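Local coordinates for protein acinetobacter secreted protease CpaA (Acinetobacter nosocomialis M2, PDB 6O38) that is a zinc metalloprotease, exported by type II secretion and captured here in complex with its chaperone CpaB, at residues K73-S76 against G77-Y80; K309-T312 against S313-Q316; A352-N355 against G356-R359; E384-I388 against L389-A393. One frame throughout, in Å; residues are numbered along the deposited sequence.

Overall arrangement
Contacts 1, 2 and 3 lie in the amino-terminal series of StcE-type beta-sandwich domains: contact 1 in the range 21-95, contacts 2 and 3 together in 303-372. The first stands far off, its centre about 55 Å from that of contact 2 and on the other side of the chain's centre. Contacts 2 and 3 have centres about 12 Å apart and meet where Leu310 CD1 packs on Ile353 CG2 at 4.2 Å. Contact 4 joins two helices, its nearest atoms about 17 Å from those of contact 3, and it touches the chaperone CpaB. None of the four includes the zinc ligands His498, His502 and His508.

Contact 1: residues K73-S76 against G77-Y80; sequences KINS and GDVY
A type II beta turn from Asn75 to Asp78 links strand 71-74 to strand 79-85. The two strands belong to different sheets of an StcE-type beta-sandwich domain, which makes the connection a beta arch. Gly77 takes the third turn position with phi 102°, a value glycine accommodates easily. The turn closes through Asp78 N, which donates to Asn75 O at 3.1 Å. A second bond runs the other way: Asn75 N donates to Asp78 OD2 at 2.9 Å, reaching the carboxylate on its anti side and somewhat out of its plane. Asp78 thus grips both polar ends of the Asn75 backbone, its CG set beside its own backbone N (chi1 -80°), which brings the carboxylate back over the turn. The Asn75 side chain runs alongside it, pointing the same way, with amide and carboxylate planes 63° apart. Thr115 OG1 bonds to both Asp78 OD2 and Asn75 ND2, tying the pair to the residue just before strand 116-121. The other end of the amide, Asn75 OD1, receives Lys73 NZ at 2.9 Å in the carbonyl plane, on a lone pair, and Ser57 OG bonds to both. On the inner side of the arch Ile74 and Tyr80 slide past each other in opposite directions, Ile74 CG1 lying 3.9 Å from Tyr80 CE2.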
loop_
_atom_site.group_PDB
_atom_site.type_symbol
_atom_site.label_atom_id
_atom_site.label_comp_id
_atom_site.label_asym_id
_atom_site.label_seq_id
_atom_site.Cartn_x
_atom_site.Cartn_y
_atom_site.Cartn_z
ATOM N N LYS A 73 2.729 8.400 -18.844
ATOM C CA LYS A 73 4.123 8.820 -18.913
ATOM C C LYS A 73 4.420 9.303 -20.327
ATOM O O LYS A 73 4.316 8.531 -21.287
ATOM C CB LYS A 73 5.054 7.673 -18.522
ATOM C CG LYS A 73 6.489 8.094 -18.239
ATOM C CD LYS A 73 7.329 6.902 -17.802
ATOM C CE LYS A 73 8.666 7.335 -17.218
ATOM N NZ LYS A 73 9.529 8.022 -18.217
ATOM N N ILE A 74 4.784 10.575 -20.455
ATOM C CA ILE A 74 5.086 11.185 -21.745
ATOM C C ILE A 74 6.599 11.271 -21.888
ATOM O O ILE A 74 7.272 11.907 -21.069
ATOM C CB ILE A 74 4.439 12.572 -21.876
ATOM C CG1 ILE A 74 2.914 12.461 -21.819
ATOM C CG2 ILE A 74 4.876 13.243 -23.166
ATOM C CD1 ILE A 74 2.200 13.790 -21.949
ATOM N N ASN A 75 7.131 10.634 -22.925
ATOM C CA ASN A 75 8.559 10.633 -23.204
ATOM C C ASN A 75 8.840 11.360 -24.511
ATOM O O ASN A 75 7.931 11.716 -25.267
ATOM C CB ASN A 75 9.102 9.200 -23.262
ATOM C CG ASN A 75 8.930 8.457 -21.952
ATOM O OD1 ASN A 75 9.673 8.680 -20.997
ATOM N ND2 ASN A 75 7.948 7.564 -21.903
ATOM N N SER A 76 10.127 11.583 -24.770
ATOM C CA SER A 76 10.547 12.235 -26.003
ATOM C C SER A 76 10.210 11.348 -27.196
ATOM O O SER A 76 10.644 10.193 -27.263
ATOM C CB SER A 76 12.044 12.534 -25.958
ATOM O OG SER A 76 12.477 13.161 -27.152
ATOM N N GLY A 77 9.435 11.887 -28.136
ATOM C CA GLY A 77 9.003 11.152 -29.304
ATOM C C GLY A 77 7.576 10.649 -29.243
ATOM O O GLY A 77 7.067 10.161 -30.259
ATOM N N ASP A 78 6.921 10.754 -28.091
ATOM C CA ASP A 78 5.539 10.318 -27.958
ATOM C C ASP A 78 4.588 11.331 -28.586
ATOM O O ASP A 78 4.829 12.541 -28.565
ATOM C CB ASP A 78 5.177 10.108 -26.487
ATOM C CG ASP A 78 5.674 8.782 -25.944
ATOM O OD1 ASP A 78 5.790 7.822 -26.735
ATOM O OD2 ASP A 78 5.945 8.697 -24.727
ATOM N N VAL A 79 3.499 10.817 -29.153
ATOM C CA VAL A 79 2.451 11.628 -29.769
ATOM C C VAL A 79 1.119 11.061 -29.293
ATOM O O VAL A 79 0.678 10.010 -29.771
ATOM C CB VAL A 79 2.535 11.633 -31.300
ATOM C CG1 VAL A 79 1.368 12.409 -31.893
ATOM C CG2 VAL A 79 3.860 12.227 -31.762
ATOM N N TYR A 80 0.479 11.747 -28.352
ATOM C CA TYR A 80 -0.827 11.357 -27.843
ATOM C C TYR A 80 -1.902 12.255 -28.439
ATOM O O TYR A 80 -1.725 13.473 -28.528
ATOM C CB TYR A 80 -0.869 11.439 -26.316
ATOM C CG TYR A 80 0.045 10.457 -25.624
ATOM C CD1 TYR A 80 -0.387 9.171 -25.330
ATOM C CD2 TYR A 80 1.337 10.813 -25.265
ATOM C CE1 TYR A 80 0.442 8.266 -24.698
ATOM C CE2 TYR A 80 2.175 9.914 -24.630
ATOM C CZ TYR A 80 1.722 8.642 -24.349
ATOM O OH TYR A 80 2.549 7.741 -23.719
#

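Contact 2: residues K309-T312 against S313-Q316; sequences KLST and SNWQ
Asn314 reaches back to the end of the preceding strand, and its amide lies against the backbone of Lys309 and Ser311. ND2 donates to Lys309 O at 2.9 Å, a fairly straight bond in the carbonyl plane, with the acceptor tilted slightly from the plane of the amide. ND2 has a second acceptor in Ala292 O. On the other side of the amide, OD1 takes the Ser311 N-H; the modelled 2.5 Å is too short to trust in detail. What brings the amide here is a first torsion of 63°, which tucks CG between the backbone N and the carbonyl carbon. This turn leaves strand 305-310 of the last StcE-type beta-sandwich domain and leads into strand 318-320 of the facing sheet. Ser311 OG, also held between its backbone N and carbonyl carbon (chi1 72°), bonds to Ser290 O and accepts a weak bond from Ser313 N at 3.4 Å. The Trp315 indole leads away from the turn, against Ala337, Ala339 and Thr341, and its NE1 bonds to Asp340 O. Leu310 CD2 lies alongside the backbone further on, 3.9 Å from Gln316 N.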
loop_
_atom_site.group_PDB
_atom_site.type_symbol
_atom_site.label_atom_id
_atom_site.label_comp_id
_atom_site.label_asym_id
_atom_site.label_seq_id
_atom_site.Cartn_x
_atom_site.Cartn_y
_atom_site.Cartn_z
ATOM N N LYS A 309 -10.587 -1.357 19.656
ATOM C CA LYS A 309 -9.786 -0.187 20.015
ATOM C C LYS A 309 -10.264 0.351 21.362
ATOM O O LYS A 309 -11.263 1.074 21.437
ATOM C CB LYS A 309 -9.880 0.881 18.928
ATOM C CG LYS A 309 -9.192 0.498 17.629
ATOM C CD LYS A 309 -9.058 1.689 16.696
ATOM C CE LYS A 309 -8.778 1.248 15.269
ATOM N NZ LYS A 309 -8.522 2.403 14.362
ATOM N N LEU A 310 -9.538 0.002 22.422
ATOM C CA LEU A 310 -9.860 0.470 23.763
ATOM C C LEU A 310 -9.356 1.890 23.974
ATOM O O LEU A 310 -8.232 2.229 23.593
ATOM C CB LEU A 310 -9.252 -0.459 24.814
ATOM C CG LEU A 310 -9.935 -1.807 25.039
ATOM C CD1 LEU A 310 -8.985 -2.775 25.723
ATOM C CD2 LEU A 310 -11.195 -1.624 25.867
ATOM N N SER A 311 -10.196 2.720 24.587
ATOM C CA SER A 311 -9.842 4.092 24.920
ATOM C C SER A 311 -10.400 4.412 26.300
ATOM O O SER A 311 -10.995 3.560 26.966
ATOM C CB SER A 311 -10.366 5.074 23.866
ATOM O OG SER A 311 -11.776 5.205 23.947
ATOM N N THR A 312 -10.200 5.658 26.733
ATOM C CA THR A 312 -10.715 6.080 28.031
ATOM C C THR A 312 -12.240 6.120 28.033
ATOM O O THR A 312 -12.875 5.794 29.044
ATOM C CB THR A 312 -10.138 7.447 28.402
ATOM O OG1 THR A 312 -8.708 7.363 28.456
ATOM C CG2 THR A 312 -10.661 7.909 29.755
ATOM N N SER A 313 -12.846 6.496 26.906
ATOM C CA SER A 313 -14.292 6.667 26.838
ATOM C C SER A 313 -15.044 5.367 26.586
ATOM O O SER A 313 -16.267 5.339 26.763
ATOM C CB SER A 313 -14.647 7.684 25.748
ATOM O OG SER A 313 -14.107 7.301 24.494
ATOM N N ASN A 314 -14.359 4.293 26.181
ATOM C CA ASN A 314 -15.006 2.998 25.992
ATOM C C ASN A 314 -14.303 1.894 26.773
ATOM O O ASN A 314 -14.454 0.715 26.438
ATOM C CB ASN A 314 -15.087 2.631 24.505
ATOM C CG ASN A 314 -13.719 2.459 23.856
ATOM O OD1 ASN A 314 -12.683 2.521 24.518
ATOM N ND2 ASN A 314 -13.718 2.237 22.548
ATOM N N TRP A 315 -13.530 2.256 27.795
ATOM C CA TRP A 315 -12.751 1.284 28.547
ATOM C C TRP A 315 -13.643 0.203 29.146
ATOM O O TRP A 315 -14.779 0.454 29.559
ATOM C CB TRP A 315 -11.960 1.980 29.655
ATOM C CG TRP A 315 -11.217 1.032 30.544
ATOM C CD1 TRP A 315 -10.046 0.394 30.264
ATOM C CD2 TRP A 315 -11.600 0.610 31.858
ATOM N NE1 TRP A 315 -9.673 -0.398 31.322
ATOM C CE2 TRP A 315 -10.611 -0.284 32.314
ATOM C CE3 TRP A 315 -12.682 0.901 32.693
ATOM C CZ2 TRP A 315 -10.671 -0.887 33.569
ATOM C CZ3 TRP A 315 -12.741 0.300 33.939
ATOM C CH2 TRP A 315 -11.742 -0.583 34.364
ATOM N N GLN A 316 -13.108 -1.014 29.193
ATOM C CA GLN A 316 -13.788 -2.166 29.750
ATOM C C GLN A 316 -12.821 -2.912 30.659
ATOM O O GLN A 316 -11.655 -3.109 30.296
ATOM C CB GLN A 316 -14.292 -3.100 28.639
ATOM C CG GLN A 316 -15.521 -3.910 29.005
ATOM C CD GLN A 316 -16.778 -3.065 29.055
ATOM O OE1 GLN A 316 -17.215 -2.641 30.124
ATOM N NE2 GLN A 316 -17.366 -2.812 27.891
#

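Contact 3: residues A352-N355 against G356-R359; sequences AIKN and GENR
Lys354 to Glu357 form a type II beta turn, closed by Glu357 N donating to Lys354 O at 3.1 Å, with Gly356 at positive phi (80°) in its third position. Glu357 also bonds back through its side chain: OE1 accepts Lys354 N at 3.0 Å, on the anti side of the carboxylate and 26° out of its plane. The glutamate does this with an extended chain, and it passes at a slant to the Lys354 side chain. A bend at the third torsion of Lys354 lays its CE 3.9 Å from Glu357 OE1; NZ stops short of the carboxylate and makes a long, weak ion pair with a sulfate ion, probably from the crystallisation liquor. The second carboxylate oxygen, Glu357 OE2, bonds to Thr374 OG1 and forms a loose salt bridge with Arg359 NH1 at 3.5 Å. In Arg359, bends at the second and third torsions bring the guanidinium back beside Ala352 O, where a weak and doubtful bond from NH1 may form; its firmer partner is Thr351 OG1, met by NH2. Ile353 runs counter to the arginine chain, its CD1 lying 3.9 Å from Arg359 CG and 3.4 Å from Glu357 O. Strands 350-353 and 358-364 sit in different sheets, so the turn makes a beta arch between the two sheets of the StcE-type beta-sandwich.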
loop_
_atom_site.group_PDB
_atom_site.type_symbol
_atom_site.label_atom_id
_atom_site.label_comp_id
_atom_site.label_asym_id
_atom_site.label_seq_id
_atom_site.Cartn_x
_atom_site.Cartn_y
_atom_site.Cartn_z
ATOM N N ALA A 352 -3.649 -9.848 30.149
ATOM C CA ALA A 352 -4.013 -8.441 30.224
ATOM C C ALA A 352 -3.345 -7.661 29.101
ATOM O O ALA A 352 -2.261 -8.019 28.631
ATOM C CB ALA A 352 -3.622 -7.833 31.579
ATOM N N ILE A 353 -4.005 -6.584 28.677
ATOM C CA ILE A 353 -3.447 -5.630 27.725
ATOM C C ILE A 353 -3.274 -4.297 28.439
ATOM O O ILE A 353 -4.162 -3.859 29.180
ATOM C CB ILE A 353 -4.330 -5.490 26.471
ATOM C CG1 ILE A 353 -3.748 -4.438 25.524
ATOM C CG2 ILE A 353 -5.768 -5.154 26.847
ATOM C CD1 ILE A 353 -4.348 -4.467 24.141
ATOM N N LYS A 354 -2.125 -3.662 28.229
ATOM C CA LYS A 354 -1.760 -2.432 28.915
ATOM C C LYS A 354 -1.800 -1.246 27.957
ATOM O O LYS A 354 -1.995 -1.397 26.748
ATOM C CB LYS A 354 -0.377 -2.585 29.555
ATOM C CG LYS A 354 -0.330 -3.695 30.597
ATOM C CD LYS A 354 1.046 -3.850 31.218
ATOM C CE LYS A 354 1.973 -4.625 30.295
ATOM N NZ LYS A 354 3.261 -4.972 30.958
ATOM N N ASN A 355 -1.626 -0.053 28.523
ATOM C CA ASN A 355 -1.712 1.178 27.746
ATOM C C ASN A 355 -0.659 1.208 26.646
ATOM O O ASN A 355 0.522 0.946 26.892
ATOM C CB ASN A 355 -1.549 2.391 28.663
ATOM C CG ASN A 355 -1.647 3.706 27.912
ATOM O OD1 ASN A 355 -2.441 3.846 26.982
ATOM N ND2 ASN A 355 -0.838 4.680 28.315
ATOM N N GLY A 356 -1.092 1.535 25.429
ATOM C CA GLY A 356 -0.197 1.629 24.297
ATOM C C GLY A 356 0.173 0.309 23.660
ATOM O O GLY A 356 1.005 0.295 22.744
ATOM N N GLU A 357 -0.413 -0.797 24.106
ATOM C CA GLU A 357 -0.034 -2.127 23.655
ATOM C C GLU A 357 -0.961 -2.602 22.543
ATOM O O GLU A 357 -2.166 -2.338 22.567
ATOM C CB GLU A 357 -0.063 -3.122 24.818
ATOM C CG GLU A 357 0.681 -4.420 24.546
ATOM C CD GLU A 357 0.734 -5.331 25.759
ATOM O OE1 GLU A 357 0.259 -4.915 26.838
ATOM O OE2 GLU A 357 1.251 -6.461 25.635
ATOM N N ASN A 358 -0.386 -3.308 21.576
ATOM C CA ASN A 358 -1.135 -4.006 20.539
ATOM C C ASN A 358 -1.041 -5.501 20.801
ATOM O O ASN A 358 0.049 -6.022 21.060
ATOM C CB ASN A 358 -0.592 -3.676 19.146
ATOM C CG ASN A 358 -0.936 -2.269 18.700
ATOM O OD1 ASN A 358 -1.871 -2.064 17.928
ATOM N ND2 ASN A 358 -0.176 -1.292 19.182
ATOM N N ARG A 359 -2.180 -6.188 20.744
ATOM C CA ARG A 359 -2.212 -7.612 21.044
ATOM C C ARG A 359 -3.085 -8.328 20.029
ATOM O O ARG A 359 -4.223 -7.915 19.784
ATOM C CB ARG A 359 -2.739 -7.875 22.459
ATOM C CG ARG A 359 -1.832 -7.367 23.560
ATOM C CD ARG A 359 -0.759 -8.385 23.886
ATOM N NE ARG A 359 -1.309 -9.608 24.457
ATOM C CZ ARG A 359 -1.418 -9.841 25.758
ATOM N NH1 ARG A 359 -1.017 -8.931 26.636
ATOM N NH2 ARG A 359 -1.925 -10.986 26.181
#

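Contact 4: residues E384-I388 against L389-A393; sequences EVNSI and LGESA
Val385 meets Leu389 one helical turn on. Leu389 N donates to Val385 O at 2.8 Å, and the two side chains lie side by side, with Val385 CG1 3.8 Å from Leu389 CD1. Asn386 comes next: its carbonyl O takes Gly390 N at 2.7 Å. Its amide is held from outside the turn, OD1 by Ser381 OG and ND2 by Thr425 OG1. The Glu391 carboxylate, brought round by a bend at its second torsion (-69°), crosses this side chain at about a right angle and rests OE2 3.3 Å from Asn386 CB. Ser387 turns away and bonds back to Pro383 O. Ile388 ends the segment, its CG2 4.2 Å from Leu389 CD2. Gly390, at phi 112°, then breaks the helix and serves as N-cap of helix 391-411; a single residue separates the two helices. The chaperone CpaB meets both ends: Lys155 of CpaB donates to Leu389 O, while Asp136 and Asp110 of CpaB take Ala393 N and Ser392 OG. Such charges probably complement a negative helix end and a positive one.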
loop_
_atom_site.group_PDB
_atom_site.type_symbol
_atom_site.label_atom_id
_atom_site.label_comp_id
_atom_site.label_asym_id
_atom_site.label_seq_id
_atom_site.Cartn_x
_atom_site.Cartn_y
_atom_site.Cartn_z
ATOM N N GLU A 384 19.940 17.854 19.325
ATOM C CA GLU A 384 20.166 18.422 18.000
ATOM C C GLU A 384 18.961 18.201 17.093
ATOM O O GLU A 384 18.600 19.080 16.301
ATOM C CB GLU A 384 21.428 17.826 17.376
ATOM C CG GLU A 384 22.723 18.393 17.937
ATOM C CD GLU A 384 23.955 17.764 17.317
ATOM O OE1 GLU A 384 23.844 16.646 16.770
ATOM O OE2 GLU A 384 25.035 18.391 17.369
ATOM N N VAL A 385 18.326 17.030 17.192
ATOM C CA VAL A 385 17.136 16.764 16.390
ATOM C C VAL A 385 15.974 17.633 16.853
ATOM O O VAL A 385 15.218 18.171 16.033
ATOM C CB VAL A 385 16.781 15.268 16.443
ATOM C CG1 VAL A 385 15.458 15.005 15.739
ATOM C CG2 VAL A 385 17.888 14.445 15.819
ATOM N N ASN A 386 15.808 17.786 18.170
ATOM C CA ASN A 386 14.711 18.602 18.685
ATOM C C ASN A 386 14.848 20.054 18.245
ATOM O O ASN A 386 13.847 20.722 17.966
ATOM C CB ASN A 386 14.650 18.509 20.210
ATOM C CG ASN A 386 14.471 17.088 20.701
ATOM O OD1 ASN A 386 14.184 16.179 19.924
ATOM N ND2 ASN A 386 14.625 16.892 22.003
ATOM N N SER A 387 16.082 20.563 18.182
ATOM C CA SER A 387 16.289 21.938 17.744
ATOM C C SER A 387 15.899 22.126 16.284
ATOM O O SER A 387 15.418 23.200 15.905
ATOM C CB SER A 387 17.746 22.347 17.961
ATOM O OG SER A 387 18.114 22.216 19.324
ATOM N N ILE A 388 16.094 21.100 15.457
ATOM C CA ILE A 388 15.795 21.214 14.033
ATOM C C ILE A 388 14.311 20.991 13.774
ATOM O O ILE A 388 13.659 21.779 13.079
ATOM C CB ILE A 388 16.665 20.231 13.227
ATOM C CG1 ILE A 388 18.135 20.650 13.283
ATOM C CG2 ILE A 388 16.184 20.144 11.786
ATOM C CD1 ILE A 388 19.101 19.529 12.969
ATOM N N LEU A 389 13.754 19.915 14.327
ATOM C CA LEU A 389 12.368 19.554 14.065
ATOM C C LEU A 389 11.386 20.210 15.023
ATOM O O LEU A 389 10.268 20.547 14.616
ATOM C CB LEU A 389 12.197 18.033 14.133
ATOM C CG LEU A 389 13.014 17.192 13.151
ATOM C CD1 LEU A 389 12.678 15.717 13.308
ATOM C CD2 LEU A 389 12.776 17.647 11.718
ATOM N N GLY A 390 11.770 20.410 16.270
ATOM C CA GLY A 390 10.804 20.795 17.276
ATOM C C GLY A 390 10.607 19.689 18.299
ATOM O O GLY A 390 10.757 18.494 18.004
ATOM N N GLU A 391 10.285 20.092 19.531
ATOM C CA GLU A 391 10.164 19.128 20.620
ATOM C C GLU A 391 9.031 18.141 20.366
ATOM O O GLU A 391 9.194 16.928 20.544
ATOM C CB GLU A 391 9.943 19.864 21.943
ATOM C CG GLU A 391 11.107 20.737 22.377
ATOM C CD GLU A 391 12.324 19.923 22.772
ATOM O OE1 GLU A 391 12.147 18.779 23.246
ATOM O OE2 GLU A 391 13.456 20.424 22.601
ATOM N N SER A 392 7.869 18.643 19.946
ATOM C CA SER A 392 6.750 17.758 19.638
ATOM C C SER A 392 6.975 17.000 18.333
ATOM O O SER A 392 6.646 15.812 18.233
ATOM C CB SER A 392 5.452 18.562 19.576
ATOM O OG SER A 392 4.331 17.706 19.446
ATOM N N ALA A 393 7.527 17.677 17.321
ATOM C CA ALA A 393 7.761 17.041 16.027
ATOM C C ALA A 393 8.679 15.830 16.144
ATOM O O ALA A 393 8.445 14.804 15.494
ATOM C CB ALA A 393 8.337 18.055 15.042
#